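Local coordinates for protein L544 (Acanthamoeba polyphaga mimivirus, PDB 4AMQ) that probably acts as a nucleotidyltransferase, binds manganese and magnesium ions, and may be linked to transcription-coupled DNA repair, at residues K324-S329 with W341-Q347; M23-Y28 with R60-I64; L251-F255 with Y367-P372; L314-D318 with N351-S355. All blocks are in the same frame, centred on the assembly; numbering follows the deposited sequence.

How the interactions relate
In L544 one long helix takes part in three of the four contacts. Interactions 1, 3 and 4 all use helix 334-368 within the helical domain, and along the chain interaction 1 is nested inside interaction 4, which is itself nested inside interaction 3. Interaction 3 is the buried one and is wholly apolar across its two segments, with isoleucines set against aromatic rings. Interactions 1 and 4, with centres 15 Å apart, are only partly buried and join apolar packing to side-chain hydrogen bonds. Interaction 2 stands apart in the nucleotidyltransferase domain, pairing two loops by a backbone bond and an arginine laid over a phenylalanine; its nearest atoms are about 6 Å from those of interaction 3.

Interaction 1 of 4, residues K324-S329 with W341-Q347; sequences KIQEVS and WNTLLTQ
V328 and L344 meet tip to tip in an antiparallel helix-helix contact, where helix 319-331 and helix 334-368, consecutive in the chain, form a hairpin in the helical domain of L544. The segment axes, 174° apart in direction, approach to 10.1 Å; the seam between them is apolar, with polar groups at both ends. L344 divides its branches: CD1 lies 3.5 Å from V328 CG2, while CD2 packs 3.6 Å from K324 CE. I325 slides past L344 in the opposite direction, its CG1 3.7 Å from L344 CB. The chain of K324 bends at chi3 (-65°) and crosses Q347 at about a right angle, where NZ hydrogen-bonds Q347 OE1 at 2.8 Å, in the carbonyl plane and on a lone pair. At the other end W341 presents an indole edge: NE1 makes a weak hydrogen bond of 3.4 Å to I325 O, which sits near the ring plane, while V328 CG1 approaches CD1 of W341 obliquely. That carbonyl is already gripped by S329 OG at 2.9 Å and by S329 N, which arrive from opposite faces of its plane, so the indole is a third and lesser donor. Helix 297-311 lies against the seam, with I304 touching I325, W341 and L345, and helix 274-292 places Y286 on W341 and L345, which builds the hairpin into a helical bundle.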
loop_
_atom_site.group_PDB
_atom_site.type_symbol
_atom_site.label_atom_id
_atom_site.label_comp_id
_atom_site.label_asym_id
_atom_site.label_seq_id
_atom_site.Cartn_x
_atom_site.Cartn_y
_atom_site.Cartn_z
ATOM N N LYS A 324 21.174 -16.107 0.301
ATOM C CA LYS A 324 20.769 -16.214 1.701
ATOM C C LYS A 324 19.305 -16.640 1.837
ATOM O O LYS A 324 18.941 -17.357 2.769
ATOM C CB LYS A 324 20.995 -14.890 2.434
ATOM C CG LYS A 324 22.455 -14.556 2.687
ATOM C CD LYS A 324 22.618 -13.576 3.854
ATOM C CE LYS A 324 22.004 -12.218 3.571
ATOM N NZ LYS A 324 22.079 -11.310 4.759
ATOM N N ILE A 325 18.467 -16.198 0.905
ATOM C CA ILE A 325 17.053 -16.558 0.926
ATOM C C ILE A 325 16.867 -18.032 0.572
ATOM O O ILE A 325 16.015 -18.708 1.147
ATOM C CB ILE A 325 16.223 -15.643 -0.008
ATOM C CG1 ILE A 325 15.940 -14.307 0.682
ATOM C CG2 ILE A 325 14.916 -16.294 -0.397
ATOM C CD1 ILE A 325 15.460 -13.217 -0.257
ATOM N N GLN A 326 17.675 -18.528 -0.362
ATOM C CA GLN A 326 17.618 -19.933 -0.741
ATOM C C GLN A 326 18.056 -20.834 0.414
ATOM O O GLN A 326 17.439 -21.863 0.662
ATOM C CB GLN A 326 18.471 -20.191 -1.983
ATOM C CG GLN A 326 18.348 -21.600 -2.538
ATOM C CD GLN A 326 16.929 -21.947 -2.959
ATOM O OE1 GLN A 326 16.324 -21.255 -3.780
ATOM N NE2 GLN A 326 16.389 -23.020 -2.390
ATOM N N GLU A 327 19.109 -20.441 1.125
ATOM C CA GLU A 327 19.586 -21.226 2.264
ATOM C C GLU A 327 18.577 -21.267 3.408
ATOM O O GLU A 327 18.550 -22.227 4.176
ATOM C CB GLU A 327 20.937 -20.710 2.759
ATOM C CG GLU A 327 22.041 -20.768 1.709
ATOM C CD GLU A 327 22.321 -22.179 1.233
ATOM O OE1 GLU A 327 22.205 -23.121 2.047
ATOM O OE2 GLU A 327 22.648 -22.344 0.041
ATOM N N VAL A 328 17.752 -20.231 3.528
ATOM C CA VAL A 328 16.651 -20.271 4.483
ATOM C C VAL A 328 15.661 -21.348 4.060
ATOM O O VAL A 328 15.272 -22.202 4.861
ATOM C CB VAL A 328 15.908 -18.924 4.579
ATOM C CG1 VAL A 328 14.548 -19.109 5.250
ATOM C CG2 VAL A 328 16.745 -17.896 5.334
ATOM N N SER A 329 15.264 -21.300 2.792
ATOM C CA SER A 329 14.302 -22.244 2.232
ATOM C C SER A 329 14.777 -23.686 2.362
ATOM O O SER A 329 14.037 -24.616 2.049
ATOM C CB SER A 329 14.043 -21.929 0.756
ATOM O OG SER A 329 13.898 -20.534 0.553
ATOM N N TRP A 341 12.644 -15.140 6.107
ATOM C CA TRP A 341 12.362 -14.526 4.814
ATOM C C TRP A 341 11.995 -13.054 4.968
ATOM O O TRP A 341 12.478 -12.207 4.224
ATOM C CB TRP A 341 11.218 -15.255 4.115
ATOM C CG TRP A 341 11.632 -16.476 3.388
ATOM C CD1 TRP A 341 12.893 -16.798 2.963
ATOM C CD2 TRP A 341 10.793 -17.573 2.983
ATOM N NE1 TRP A 341 12.882 -18.012 2.320
ATOM C CE2 TRP A 341 11.603 -18.500 2.326
ATOM C CE3 TRP A 341 9.422 -17.827 3.129
ATOM C CZ2 TRP A 341 11.093 -19.689 1.799
ATOM C CZ3 TRP A 341 8.925 -19.008 2.609
ATOM C CH2 TRP A 341 9.755 -19.921 1.951
ATOM N N ASN A 342 11.123 -12.759 5.922
ATOM C CA ASN A 342 10.674 -11.390 6.131
ATOM C C ASN A 342 11.877 -10.493 6.404
ATOM O O ASN A 342 12.003 -9.411 5.837
ATOM C CB ASN A 342 9.670 -11.324 7.285
ATOM C CG ASN A 342 8.934 -9.992 7.351
ATOM O OD1 ASN A 342 8.533 -9.436 6.329
ATOM N ND2 ASN A 342 8.757 -9.475 8.562
ATOM N N THR A 343 12.771 -10.970 7.263
ATOM C CA THR A 343 14.000 -10.258 7.589
ATOM C C THR A 343 14.866 -10.012 6.352
ATOM O O THR A 343 15.356 -8.904 6.136
ATOM C CB THR A 343 14.819 -11.028 8.643
ATOM O OG1 THR A 343 14.119 -11.008 9.893
ATOM C CG2 THR A 343 16.194 -10.401 8.826
ATOM N N LEU A 344 15.045 -11.047 5.539
ATOM C CA LEU A 344 15.862 -10.930 4.336
ATOM C C LEU A 344 15.213 -10.068 3.249
ATOM O O LEU A 344 15.909 -9.416 2.474
ATOM C CB LEU A 344 16.221 -12.314 3.792
ATOM C CG LEU A 344 17.197 -13.081 4.689
ATOM C CD1 LEU A 344 17.218 -14.561 4.350
ATOM C CD2 LEU A 344 18.596 -12.478 4.601
ATOM N N LEU A 345 13.886 -10.064 3.193
ATOM C CA LEU A 345 13.184 -9.226 2.223
ATOM C C LEU A 345 13.386 -7.750 2.542
ATOM O O LEU A 345 13.260 -6.897 1.669
ATOM C CB LEU A 345 11.689 -9.563 2.171
ATOM C CG LEU A 345 11.305 -10.868 1.470
ATOM C CD1 LEU A 345 9.792 -11.054 1.474
ATOM C CD2 LEU A 345 11.845 -10.904 0.046
ATOM N N THR A 346 13.706 -7.456 3.797
ATOM C CA THR A 346 13.970 -6.082 4.208
ATOM C C THR A 346 15.287 -5.576 3.620
ATOM O O THR A 346 15.366 -4.445 3.138
ATOM C CB THR A 346 13.985 -5.941 5.738
ATOM O OG1 THR A 346 12.665 -6.174 6.247
ATOM C CG2 THR A 346 14.440 -4.543 6.143
ATOM N N GLN A 347 16.317 -6.415 3.658
ATOM C CA GLN A 347 17.587 -6.082 3.026
ATOM C C GLN A 347 17.395 -5.915 1.527
ATOM O O GLN A 347 17.903 -4.969 0.927
ATOM C CB GLN A 347 18.629 -7.169 3.291
ATOM C CG GLN A 347 18.997 -7.336 4.753
ATOM C CD GLN A 347 19.819 -8.588 5.004
ATOM O OE1 GLN A 347 20.788 -8.862 4.294
ATOM N NE2 GLN A 347 19.429 -9.358 6.013
#

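Interaction 2 of 4, residues M23-Y28 with R60-I64; sequences MLIFTY and RIPYI
F26 and R60 carry this pairing of two loops in the nucleotidyltransferase domain, with I64 as their apolar neighbour. Each loop adjoins a helix end: T27 is the N-cap of helix 28-42, and R60 closes helix 55-58 in a Schellman motif. The contact is a clear case of an arginine used as much for its carbons as for its charge. F26 turns its side chain anti to its own N (chi1 -173°), which lays the ring under the extended chain of R60; CB of R60 stands 3.6 Å from the ring centroid and 10° off the normal, a CH-pi contact over the face, and R60 CG comes 3.2 Å from F26 CZ. The guanidinium then turns nearly perpendicular to that ring, meeting F26 with its edge while the hydroxyl of Y28 lies over one of its faces. Its charge is answered by E31 of helix 28-42, which forms a salt bridge with NE.

I64 packs against F26 and L24. Its CD1 lies 3.8 Å from F26 CA, and its CB is 4.0 Å from CD2 of L24. Q278 of helix 274-292 donates from its NE2 to both I64 O and L24 O, tying the two loops to the helical domain. The I64 side chain comes close to D66 and D68, which bind manganese, but makes no contact with them, so the pairing borders the metal site. Between the loops, P62 O accepts a hydrogen bond from F26 N at 2.9 Å and also has a CA-H...O contact with I25 CA at 3.1 Å.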
loop_
_atom_site.group_PDB
_atom_site.type_symbol
_atom_site.label_atom_id
_atom_site.label_comp_id
_atom_site.label_asym_id
_atom_site.label_seq_id
_atom_site.Cartn_x
_atom_site.Cartn_y
_atom_site.Cartn_z
ATOM N N MET A 23 5.440 -13.381 -15.311
ATOM C CA MET A 23 5.205 -12.168 -14.534
ATOM C C MET A 23 3.779 -11.657 -14.696
ATOM O O MET A 23 3.120 -11.942 -15.696
ATOM C CB MET A 23 6.186 -11.073 -14.949
ATOM C CG MET A 23 7.639 -11.403 -14.685
ATOM S SD MET A 23 8.713 -10.011 -15.072
ATOM C CE MET A 23 8.365 -9.801 -16.815
ATOM N N LEU A 24 3.308 -10.899 -13.710
ATOM C CA LEU A 24 1.993 -10.278 -13.790
ATOM C C LEU A 24 2.064 -8.977 -14.581
ATOM O O LEU A 24 2.407 -7.924 -14.040
ATOM C CB LEU A 24 1.426 -10.011 -12.394
ATOM C CG LEU A 24 0.002 -9.449 -12.392
ATOM C CD1 LEU A 24 -0.973 -10.483 -12.928
ATOM C CD2 LEU A 24 -0.411 -8.996 -11.003
ATOM N N ILE A 25 1.744 -9.061 -15.867
ATOM C CA ILE A 25 1.778 -7.904 -16.751
ATOM C C ILE A 25 0.357 -7.564 -17.177
ATOM O O ILE A 25 -0.508 -8.437 -17.222
ATOM C CB ILE A 25 2.628 -8.190 -18.005
ATOM C CG1 ILE A 25 4.015 -8.706 -17.611
ATOM C CG2 ILE A 25 2.748 -6.949 -18.872
ATOM C CD1 ILE A 25 4.872 -7.683 -16.902
ATOM N N PHE A 26 0.103 -6.299 -17.485
ATOM C CA PHE A 26 -1.234 -5.914 -17.907
ATOM C C PHE A 26 -1.576 -6.477 -19.287
ATOM O O PHE A 26 -0.775 -6.404 -20.221
ATOM C CB PHE A 26 -1.407 -4.394 -17.900
ATOM C CG PHE A 26 -2.816 -3.955 -18.166
ATOM C CD1 PHE A 26 -3.298 -3.881 -19.462
ATOM C CD2 PHE A 26 -3.668 -3.644 -17.121
ATOM C CE1 PHE A 26 -4.597 -3.491 -19.709
ATOM C CE2 PHE A 26 -4.969 -3.249 -17.363
ATOM C CZ PHE A 26 -5.433 -3.176 -18.658
ATOM N N THR A 27 -2.764 -7.066 -19.386
ATOM C CA THR A 27 -3.363 -7.439 -20.665
ATOM C C THR A 27 -4.865 -7.236 -20.537
ATOM O O THR A 27 -5.387 -7.142 -19.425
ATOM C CB THR A 27 -3.089 -8.909 -21.054
ATOM O OG1 THR A 27 -3.676 -9.785 -20.085
ATOM C CG2 THR A 27 -1.596 -9.180 -21.153
ATOM N N TYR A 28 -5.565 -7.163 -21.665
ATOM C CA TYR A 28 -7.011 -6.982 -21.622
ATOM C C TYR A 28 -7.719 -8.262 -21.194
ATOM O O TYR A 28 -8.827 -8.218 -20.658
ATOM C CB TYR A 28 -7.540 -6.459 -22.959
ATOM C CG TYR A 28 -7.194 -5.011 -23.184
ATOM C CD1 TYR A 28 -7.920 -4.008 -22.567
ATOM C CD2 TYR A 28 -6.135 -4.645 -23.997
ATOM C CE1 TYR A 28 -7.608 -2.685 -22.754
ATOM C CE2 TYR A 28 -5.817 -3.320 -24.193
ATOM C CZ TYR A 28 -6.558 -2.342 -23.567
ATOM O OH TYR A 28 -6.252 -1.011 -23.752
ATOM N N ARG A 60 -3.406 1.500 -16.634
ATOM C CA ARG A 60 -3.012 0.222 -17.216
ATOM C C ARG A 60 -1.499 0.077 -17.344
ATOM O O ARG A 60 -1.000 -0.339 -18.388
ATOM C CB ARG A 60 -3.665 0.040 -18.588
ATOM C CG ARG A 60 -5.188 0.050 -18.566
ATOM C CD ARG A 60 -5.754 -0.081 -19.971
ATOM N NE ARG A 60 -7.149 -0.510 -19.967
ATOM C CZ ARG A 60 -8.189 0.318 -19.999
ATOM N NH1 ARG A 60 -7.996 1.630 -20.037
ATOM N NH2 ARG A 60 -9.423 -0.167 -19.995
ATOM N N ILE A 61 -0.769 0.424 -16.289
ATOM C CA ILE A 61 0.684 0.278 -16.294
ATOM C C ILE A 61 1.068 -1.180 -16.530
ATOM O O ILE A 61 0.395 -2.088 -16.046
ATOM C CB ILE A 61 1.320 0.768 -14.979
ATOM C CG1 ILE A 61 0.809 -0.056 -13.793
ATOM C CG2 ILE A 61 1.043 2.253 -14.769
ATOM C CD1 ILE A 61 1.537 0.223 -12.501
ATOM N N PRO A 62 2.156 -1.407 -17.282
ATOM C CA PRO A 62 2.549 -2.763 -17.680
ATOM C C PRO A 62 2.845 -3.677 -16.491
ATOM O O PRO A 62 2.452 -4.841 -16.509
ATOM C CB PRO A 62 3.815 -2.535 -18.516
ATOM C CG PRO A 62 4.315 -1.192 -18.108
ATOM C CD PRO A 62 3.091 -0.389 -17.787
ATOM N N TYR A 63 3.524 -3.158 -15.473
ATOM C CA TYR A 63 3.861 -3.968 -14.309
ATOM C C TYR A 63 2.878 -3.745 -13.171
ATOM O O TYR A 63 3.159 -2.999 -12.234
ATOM C CB TYR A 63 5.287 -3.679 -13.844
ATOM C CG TYR A 63 6.347 -4.097 -14.839
ATOM C CD1 TYR A 63 6.802 -5.409 -14.886
ATOM C CD2 TYR A 63 6.894 -3.178 -15.728
ATOM C CE1 TYR A 63 7.774 -5.795 -15.792
ATOM C CE2 TYR A 63 7.865 -3.553 -16.635
ATOM C CZ TYR A 63 8.301 -4.862 -16.664
ATOM O OH TYR A 63 9.268 -5.239 -17.567
ATOM N N ILE A 64 1.729 -4.407 -13.255
ATOM C CA ILE A 64 0.653 -4.217 -12.286
ATOM C C ILE A 64 1.149 -4.286 -10.841
ATOM O O ILE A 64 1.883 -5.202 -10.468
ATOM C CB ILE A 64 -0.474 -5.246 -12.491
ATOM C CG1 ILE A 64 -1.051 -5.122 -13.903
ATOM C CG2 ILE A 64 -1.569 -5.059 -11.448
ATOM C CD1 ILE A 64 -2.166 -6.095 -14.192
#

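Interaction 3 of 4, residues L251-F255 with Y367-P372; sequences LRFYF and YINIIP
I371 sets its ethyl arm against Y254 and F255, making a small aromatic-aliphatic core where two helix ends of the helical domain meet. Helix 248-254 is just finishing, F255 being the first residue to leave helical geometry, and the partner is the end of helix 334-368 with the turn that follows. The lesson is one of orientation: a single branched side chain engages two rings in different ways. CD1 of I371 stands over the face of the Y254 ring, 3.8 Å from its centroid and 13° off the normal, a CH-pi contact, with CG1 3.6 Å from Y254 CE1. The same CG1 comes obliquely onto F255, 3.6 Å from CZ. The two rings are themselves turned against each other, an edge of Y254 lying over a face of F255 with CD1 above the centre. Y254 swings away from its own backbone N (chi1 -177°), whereas F255 sits beside its N, and this difference in torsion brings both neighbours to the one isoleucine.

L251, a turn earlier on the helix, spreads two methyls over the partner: CD1 rests 3.9 Å from Y367 CB and CD2 meets I368 CD1. The phenol of Y367 turns to helix 259-272, where its OH hydrogen-bonds Q264, and I261 of that helix touches both Y367 and F255. C380, one half of the C379-C380 disulfide, packs on Y254. CG2 of I370 comes obliquely to the F255 ring, 3.7 Å from CZ, the atom that I371 CG1 also meets.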
loop_
_atom_site.group_PDB
_atom_site.type_symbol
_atom_site.label_atom_id
_atom_site.label_comp_id
_atom_site.label_asym_id
_atom_site.label_seq_id
_atom_site.Cartn_x
_atom_site.Cartn_y
_atom_site.Cartn_z
ATOM N N LEU A 251 8.026 15.136 -10.841
ATOM C CA LEU A 251 8.321 15.649 -12.175
ATOM C C LEU A 251 7.239 15.252 -13.173
ATOM O O LEU A 251 6.839 16.053 -14.013
ATOM C CB LEU A 251 9.689 15.164 -12.660
ATOM C CG LEU A 251 10.908 15.574 -11.834
ATOM C CD1 LEU A 251 12.188 15.133 -12.527
ATOM C CD2 LEU A 251 10.919 17.076 -11.592
ATOM N N ARG A 252 6.767 14.012 -13.079
ATOM C CA ARG A 252 5.722 13.538 -13.980
ATOM C C ARG A 252 4.446 14.352 -13.789
ATOM O O ARG A 252 3.744 14.657 -14.752
ATOM C CB ARG A 252 5.450 12.043 -13.781
ATOM C CG ARG A 252 4.364 11.492 -14.704
ATOM C CD ARG A 252 4.268 9.974 -14.632
ATOM N NE ARG A 252 3.961 9.501 -13.285
ATOM C CZ ARG A 252 3.821 8.221 -12.954
ATOM N NH1 ARG A 252 3.961 7.272 -13.872
ATOM N NH2 ARG A 252 3.543 7.889 -11.701
ATOM N N PHE A 253 4.149 14.708 -12.544
ATOM C CA PHE A 253 3.001 15.555 -12.268
ATOM C C PHE A 253 3.213 16.943 -12.871
ATOM O O PHE A 253 2.308 17.503 -13.488
ATOM C CB PHE A 253 2.744 15.664 -10.763
ATOM C CG PHE A 253 1.553 16.516 -10.415
ATOM C CD1 PHE A 253 0.280 15.969 -10.383
ATOM C CD2 PHE A 253 1.707 17.866 -10.130
ATOM C CE1 PHE A 253 -0.822 16.752 -10.069
ATOM C CE2 PHE A 253 0.614 18.652 -9.814
ATOM C CZ PHE A 253 -0.654 18.094 -9.781
ATOM N N TYR A 254 4.414 17.485 -12.700
ATOM C CA TYR A 254 4.731 18.811 -13.222
ATOM C C TYR A 254 4.534 18.871 -14.734
ATOM O O TYR A 254 3.986 19.841 -15.257
ATOM C CB TYR A 254 6.167 19.208 -12.865
ATOM C CG TYR A 254 6.545 20.610 -13.301
ATOM C CD1 TYR A 254 7.054 20.849 -14.571
ATOM C CD2 TYR A 254 6.393 21.691 -12.441
ATOM C CE1 TYR A 254 7.401 22.128 -14.975
ATOM C CE2 TYR A 254 6.736 22.974 -12.834
ATOM C CZ TYR A 254 7.239 23.187 -14.101
ATOM O OH TYR A 254 7.580 24.461 -14.495
ATOM N N PHE A 255 4.970 17.824 -15.430
ATOM C CA PHE A 255 4.923 17.795 -16.888
ATOM C C PHE A 255 3.718 17.036 -17.435
ATOM O O PHE A 255 3.718 16.638 -18.600
ATOM C CB PHE A 255 6.201 17.166 -17.451
ATOM C CG PHE A 255 7.428 18.016 -17.279
ATOM C CD1 PHE A 255 7.644 19.117 -18.095
ATOM C CD2 PHE A 255 8.375 17.706 -16.317
ATOM C CE1 PHE A 255 8.775 19.899 -17.946
ATOM C CE2 PHE A 255 9.509 18.486 -16.161
ATOM C CZ PHE A 255 9.708 19.584 -16.979
ATOM N N TYR A 367 15.492 16.084 -16.378
ATOM C CA TYR A 367 14.179 16.716 -16.421
ATOM C C TYR A 367 14.037 17.877 -15.437
ATOM O O TYR A 367 13.272 18.813 -15.678
ATOM C CB TYR A 367 13.066 15.678 -16.238
ATOM C CG TYR A 367 12.940 14.749 -17.425
ATOM C CD1 TYR A 367 12.225 15.130 -18.553
ATOM C CD2 TYR A 367 13.549 13.501 -17.427
ATOM C CE1 TYR A 367 12.111 14.291 -19.645
ATOM C CE2 TYR A 367 13.443 12.656 -18.515
ATOM C CZ TYR A 367 12.725 13.055 -19.620
ATOM O OH TYR A 367 12.617 12.219 -20.706
ATOM N N ILE A 368 14.781 17.826 -14.336
ATOM C CA ILE A 368 14.770 18.928 -13.383
ATOM C C ILE A 368 15.434 20.161 -14.000
ATOM O O ILE A 368 15.093 21.295 -13.666
ATOM C CB ILE A 368 15.462 18.553 -12.055
ATOM C CG1 ILE A 368 15.148 19.591 -10.975
ATOM C CG2 ILE A 368 16.964 18.409 -12.247
ATOM C CD1 ILE A 368 13.670 19.770 -10.716
ATOM N N ASN A 369 16.375 19.929 -14.912
ATOM C CA ASN A 369 17.053 21.015 -15.612
ATOM C C ASN A 369 16.187 21.616 -16.709
ATOM O O ASN A 369 16.528 22.647 -17.286
ATOM C CB ASN A 369 18.383 20.542 -16.200
ATOM C CG ASN A 369 19.463 20.396 -15.149
ATOM O OD1 ASN A 369 19.328 20.893 -14.031
ATOM N ND2 ASN A 369 20.550 19.723 -15.508
ATOM N N ILE A 370 15.071 20.957 -17.001
ATOM C CA ILE A 370 14.110 21.482 -17.959
ATOM C C ILE A 370 13.222 22.518 -17.278
ATOM O O ILE A 370 12.654 23.397 -17.927
ATOM C CB ILE A 370 13.260 20.355 -18.577
ATOM C CG1 ILE A 370 14.149 19.429 -19.411
ATOM C CG2 ILE A 370 12.149 20.926 -19.439
ATOM C CD1 ILE A 370 13.386 18.387 -20.195
ATOM N N ILE A 371 13.122 22.407 -15.958
ATOM C CA ILE A 371 12.387 23.368 -15.144
ATOM C C ILE A 371 13.288 24.548 -14.782
ATOM O O ILE A 371 14.480 24.366 -14.545
ATOM C CB ILE A 371 11.863 22.702 -13.853
ATOM C CG1 ILE A 371 10.911 21.553 -14.196
ATOM C CG2 ILE A 371 11.182 23.719 -12.951
ATOM C CD1 ILE A 371 10.428 20.767 -12.997
ATOM N N PRO A 372 12.724 25.768 -14.768
ATOM C CA PRO A 372 13.491 26.969 -14.398
ATOM C C PRO A 372 13.924 26.969 -12.928
ATOM O O PRO A 372 13.085 26.741 -12.056
ATOM C CB PRO A 372 12.494 28.107 -14.648
ATOM C CG PRO A 372 11.502 27.548 -15.629
ATOM C CD PRO A 372 11.377 26.100 -15.266
#

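Interaction 4 of 4, residues L314-D318 with N351-S355; sequences LNGID and NINKS
The loop 314-318 runs back along helix 334-368, bringing G316 CA to 5.7 Å from S355 CA and I317 CA to 6.4 Å from N351 CA, the positive phi of G316 (86°) turning the chain at the first of these pairs. It exemplifies a loop pinned to a helix by polar side chains spaced one turn apart. N351 offers its amide oxygen: with CG anti to the helix backbone N (chi1 -164°), OD1 extends to D318 N and accepts a 2.8 Å hydrogen bond that is fairly straight at 158°, though the donor is tilted from the carbonyl plane. The same oxygen lies 3.3 Å from I317 CG2. One turn on, the hydroxyl of S355 donates to N315 O, lying in its carbonyl plane; the modelled separation of OG from O, 2.5 Å, is short and its exact value doubtful. Between these two bonds I317 folds its CD1 against the helix, 4.0 Å from I352 CG1 and 4.1 Å from S355 CB. D318 has a further task, for as N-cap of helix 319-331 its OD1 accepts from N320 N, and N351 thus holds the backbone of a capping residue. Around the loop, I311 of helix 297-311 touches both I317 and I352, and helix 274-292 contributes Y276 and L279 against L314 and L280 against I352, so the connection between helices 297-311 and 319-331 is seated on helices 334-368 and 274-292.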
loop_
_atom_site.group_PDB
_atom_site.type_symbol
_atom_site.label_atom_id
_atom_site.label_comp_id
_atom_site.label_asym_id
_atom_site.label_seq_id
_atom_site.Cartn_x
_atom_site.Cartn_y
_atom_site.Cartn_z
ATOM N N LEU A 314 16.561 -7.620 -12.845
ATOM C CA LEU A 314 17.028 -6.308 -12.411
ATOM C C LEU A 314 18.538 -6.170 -12.575
ATOM O O LEU A 314 19.233 -7.147 -12.863
ATOM C CB LEU A 314 16.646 -6.060 -10.952
ATOM C CG LEU A 314 15.160 -6.104 -10.595
ATOM C CD1 LEU A 314 14.968 -5.686 -9.147
ATOM C CD2 LEU A 314 14.355 -5.206 -11.523
ATOM N N ASN A 315 19.038 -4.951 -12.388
ATOM C CA ASN A 315 20.471 -4.691 -12.451
ATOM C C ASN A 315 20.971 -3.994 -11.190
ATOM O O ASN A 315 20.281 -3.142 -10.629
ATOM C CB ASN A 315 20.811 -3.854 -13.688
ATOM C CG ASN A 315 20.461 -4.561 -14.986
ATOM O OD1 ASN A 315 19.590 -4.115 -15.734
ATOM N ND2 ASN A 315 21.143 -5.668 -15.262
ATOM N N GLY A 316 22.169 -4.366 -10.743
ATOM C CA GLY A 316 22.781 -3.744 -9.581
ATOM C C GLY A 316 22.370 -4.355 -8.254
ATOM O O GLY A 316 22.591 -3.767 -7.196
ATOM N N ILE A 317 21.778 -5.544 -8.302
ATOM C CA ILE A 317 21.281 -6.190 -7.092
ATOM C C ILE A 317 22.341 -7.084 -6.457
ATOM O O ILE A 317 23.003 -7.862 -7.143
ATOM C CB ILE A 317 20.002 -7.015 -7.372
ATOM C CG1 ILE A 317 18.905 -6.113 -7.933
ATOM C CG2 ILE A 317 19.504 -7.691 -6.103
ATOM C CD1 ILE A 317 18.543 -4.970 -7.012
ATOM N N ASP A 318 22.501 -6.961 -5.145
ATOM C CA ASP A 318 23.392 -7.840 -4.402
ATOM C C ASP A 318 22.796 -9.240 -4.350
ATOM O O ASP A 318 22.004 -9.552 -3.462
ATOM C CB ASP A 318 23.611 -7.306 -2.986
ATOM C CG ASP A 318 24.539 -8.181 -2.172
ATOM O OD1 ASP A 318 25.229 -9.031 -2.769
ATOM O OD2 ASP A 318 24.584 -8.014 -0.936
ATOM N N ASN A 351 18.065 -2.798 -0.927
ATOM C CA ASN A 351 18.943 -2.955 -2.072
ATOM C C ASN A 351 18.276 -2.504 -3.368
ATOM O O ASN A 351 18.893 -1.827 -4.190
ATOM C CB ASN A 351 19.421 -4.404 -2.182
ATOM C CG ASN A 351 20.619 -4.552 -3.095
ATOM O OD1 ASN A 351 20.585 -5.309 -4.062
ATOM N ND2 ASN A 351 21.684 -3.818 -2.798
ATOM N N ILE A 352 17.011 -2.876 -3.545
ATOM C CA ILE A 352 16.279 -2.508 -4.752
ATOM C C ILE A 352 16.104 -0.996 -4.839
ATOM O O ILE A 352 16.271 -0.405 -5.900
ATOM C CB ILE A 352 14.904 -3.193 -4.823
ATOM C CG1 ILE A 352 15.078 -4.709 -4.952
ATOM C CG2 ILE A 352 14.099 -2.656 -6.001
ATOM C CD1 ILE A 352 13.792 -5.482 -4.876
ATOM N N ASN A 353 15.773 -0.376 -3.714
ATOM C CA ASN A 353 15.672 1.072 -3.651
ATOM C C ASN A 353 16.974 1.742 -4.047
ATOM O O ASN A 353 16.994 2.643 -4.885
ATOM C CB ASN A 353 15.269 1.521 -2.250
ATOM C CG ASN A 353 13.771 1.541 -2.062
ATOM O OD1 ASN A 353 13.092 2.453 -2.534
ATOM N ND2 ASN A 353 13.245 0.535 -1.374
ATOM N N LYS A 354 18.062 1.303 -3.427
ATOM C CA LYS A 354 19.374 1.856 -3.717
ATOM C C LYS A 354 19.658 1.784 -5.211
ATOM O O LYS A 354 20.075 2.769 -5.821
ATOM C CB LYS A 354 20.453 1.099 -2.939
ATOM C CG LYS A 354 21.864 1.618 -3.164
ATOM C CD LYS A 354 22.871 0.838 -2.336
ATOM C CE LYS A 354 22.511 0.890 -0.861
ATOM N NZ LYS A 354 22.370 2.292 -0.380
ATOM N N SER A 355 19.418 0.616 -5.799
ATOM C CA SER A 355 19.715 0.397 -7.210
ATOM C C SER A 355 18.887 1.281 -8.144
ATOM O O SER A 355 19.433 1.931 -9.032
ATOM C CB SER A 355 19.528 -1.077 -7.576
ATOM O OG SER A 355 19.856 -1.308 -8.936
#